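Local coordinates for DNA repair protein MmcB-related protein (Silicibacter pomeroyi, PDB 3DNX) that is of unknown function but is related to the DNA repair protein MmcB and probably acts in DNA repair, at residues A[80-85]-A[97-102]. Residues are numbered along the deposited sequence; the frame is centred on the assembly and turned at random.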
loop_
_atom_site.group_PDB
_atom_site.type_symbol
_atom_site.label_atom_id
_atom_site.label_comp_id
_atom_site.label_asym_id
_atom_site.label_seq_id
_atom_site.Cartn_x
_atom_site.Cartn_y
_atom_site.Cartn_z
ATOM N N ASP A 80 1.019 10.240 14.845
ATOM C CA ASP A 80 2.055 10.363 15.847
ATOM C C ASP A 80 2.700 11.745 15.755
ATOM O O ASP A 80 3.012 12.324 16.780
ATOM C CB ASP A 80 3.128 9.302 15.657
ATOM C CG ASP A 80 2.603 7.916 15.807
ATOM O OD1 ASP A 80 1.926 7.615 16.822
ATOM O OD2 ASP A 80 2.890 7.110 14.934
ATOM N N ARG A 81 2.881 12.260 14.536
ATOM C CA ARG A 81 3.485 13.568 14.291
ATOM C C ARG A 81 2.717 14.272 13.175
ATOM O O ARG A 81 2.342 13.651 12.196
ATOM C CB ARG A 81 4.950 13.442 13.902
ATOM C CG ARG A 81 5.826 12.800 14.967
ATOM C CD ARG A 81 7.284 12.966 14.633
ATOM N NE ARG A 81 8.133 12.007 15.326
ATOM C CZ ARG A 81 8.997 12.284 16.299
ATOM N NH1 ARG A 81 9.706 11.307 16.837
ATOM N NH2 ARG A 81 9.198 13.510 16.713
ATOM N N TYR A 82 2.449 15.545 13.388
ATOM C CA TYR A 82 1.751 16.443 12.456
ATOM C C TYR A 82 2.666 17.561 11.963
ATOM O O TYR A 82 3.349 18.259 12.768
ATOM C CB TYR A 82 0.531 17.075 13.148
ATOM C CG TYR A 82 -0.171 18.045 12.259
ATOM C CD1 TYR A 82 -1.107 17.612 11.347
ATOM C CD2 TYR A 82 0.103 19.420 12.334
ATOM C CE1 TYR A 82 -1.743 18.502 10.493
ATOM C CE2 TYR A 82 -0.508 20.311 11.479
ATOM C CZ TYR A 82 -1.463 19.842 10.588
ATOM O OH TYR A 82 -2.103 20.704 9.742
ATOM N N PHE A 83 2.705 17.724 10.634
ATOM C CA PHE A 83 3.570 18.688 9.938
ATOM C C PHE A 83 2.775 19.510 8.953
ATOM O O PHE A 83 1.791 19.021 8.338
ATOM C CB PHE A 83 4.650 18.046 9.067
ATOM C CG PHE A 83 5.592 17.126 9.796
ATOM C CD1 PHE A 83 6.890 17.499 10.070
ATOM C CD2 PHE A 83 5.167 15.853 10.166
ATOM C CE1 PHE A 83 7.763 16.622 10.719
ATOM C CE2 PHE A 83 6.025 14.979 10.800
ATOM C CZ PHE A 83 7.318 15.367 11.097
ATOM N N TRP A 84 3.238 20.755 8.786
ATOM C CA TRP A 84 2.917 21.564 7.619
ATOM C C TRP A 84 4.001 21.394 6.572
ATOM O O TRP A 84 5.140 21.140 6.922
ATOM C CB TRP A 84 2.796 23.027 7.983
ATOM C CG TRP A 84 1.823 23.306 9.069
ATOM C CD1 TRP A 84 2.103 23.419 10.384
ATOM C CD2 TRP A 84 0.407 23.511 8.930
ATOM N NE1 TRP A 84 0.946 23.695 11.090
ATOM C CE2 TRP A 84 -0.106 23.724 10.209
ATOM C CE3 TRP A 84 -0.470 23.523 7.836
ATOM C CZ2 TRP A 84 -1.456 23.976 10.432
ATOM C CZ3 TRP A 84 -1.806 23.750 8.058
ATOM C CH2 TRP A 84 -2.288 23.962 9.334
ATOM N N ALA A 85 3.630 21.488 5.301
ATOM C CA ALA A 85 4.591 21.554 4.178
ATOM C C ALA A 85 4.189 22.766 3.317
ATOM O O ALA A 85 3.054 22.872 2.889
ATOM C CB ALA A 85 4.606 20.256 3.349
ATOM N N ALA A 97 3.352 27.234 16.196
ATOM C CA ALA A 97 4.684 26.955 16.698
ATOM C C ALA A 97 4.902 25.493 17.062
ATOM O O ALA A 97 6.020 24.995 16.952
ATOM C CB ALA A 97 4.931 27.808 17.914
ATOM N N GLU A 98 3.833 24.834 17.495
ATOM C CA GLU A 98 3.850 23.451 18.012
ATOM C C GLU A 98 3.945 22.390 16.916
ATOM O O GLU A 98 4.265 21.235 17.190
ATOM C CB GLU A 98 2.610 23.189 18.892
ATOM C CG GLU A 98 1.278 23.856 18.426
ATOM C CD GLU A 98 1.255 25.392 18.605
ATOM O OE1 GLU A 98 2.029 25.924 19.417
ATOM O OE2 GLU A 98 0.484 26.069 17.910
ATOM N N SER A 99 3.640 22.781 15.684
ATOM C CA SER A 99 3.667 21.895 14.540
ATOM C C SER A 99 5.060 21.654 13.970
ATOM O O SER A 99 5.971 22.458 14.117
ATOM C CB SER A 99 2.799 22.507 13.453
ATOM O OG SER A 99 1.472 22.648 13.962
ATOM N N GLY A 100 5.223 20.514 13.330
ATOM C CA GLY A 100 6.374 20.274 12.487
ATOM C C GLY A 100 6.283 21.064 11.188
ATOM O O GLY A 100 5.220 21.575 10.843
ATOM N N LEU A 101 7.424 21.202 10.493
ATOM C CA LEU A 101 7.458 22.004 9.292
ATOM C C LEU A 101 8.443 21.476 8.286
ATOM O O LEU A 101 9.637 21.277 8.595
ATOM C CB LEU A 101 7.801 23.484 9.638
ATOM C CG LEU A 101 7.864 24.507 8.471
ATOM C CD1 LEU A 101 6.517 24.666 7.746
ATOM C CD2 LEU A 101 8.337 25.930 8.973
ATOM N N LEU A 102 7.962 21.328 7.050
ATOM C CA LEU A 102 8.819 21.053 5.921
ATOM C C LEU A 102 8.734 22.202 4.959
ATOM O O LEU A 102 7.665 22.786 4.772
ATOM C CB LEU A 102 8.410 19.771 5.143
ATOM C CG LEU A 102 8.606 18.408 5.806
ATOM C CD1 LEU A 102 7.464 18.143 6.738
ATOM C CD2 LEU A 102 8.666 17.335 4.777
#
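W84 and G100 form the central of three backbone hydrogen bonds between adjacent parallel strands: W84 N donates to G100 O at 3.0 Å, nearly straight at 168°. G100 N in turn donates to Y82 O, and L102 N reaches W84 O at 2.8 Å. W84 thus uses both its N-H and its carbonyl on this neighbour, the pattern expected of a parallel pair, and weaker CA-H...O contacts from F83, L101 and A85 fill the intervals.

On the W84 side of the sheet, W84 CG lies anti to its own carbonyl carbon (chi1 -55°), and with chi2 near 94° the CD1/NE1 edge of the indole faces S99; S99 CB sits 3.3 Å from W84 CD1, and S99 OG is near the ring plane. S99 OG also lies at the edge of the Y82 ring, while Y82 OH rests 3.2 Å above one face of the indole, offset toward its rim. An alanine in place of W84 would probably open a gap beside S99 and leave Y82 OH without the aromatic face beneath it. Farther along, L101 CD1 packs against W84 CB.

The other face carries F83, whose CD1 is 3.4 Å from L102 CD1, the two side chains crossing obliquely. F83 CD1 also lies 3.7 Å from G100 CA; a CB on G100 would clash with that same ring atom, so the glycine fits the phenyl closely.

Further out, W72 and F66 meet the indole edge-to-face, and F83 meets W55 of strand 54-59. Strands 54-59, 81-86 and 100-104 are three consecutive parallel strands inside a mixed sheet, consistent with the PDDEXK nuclease-like core to which this family is assigned.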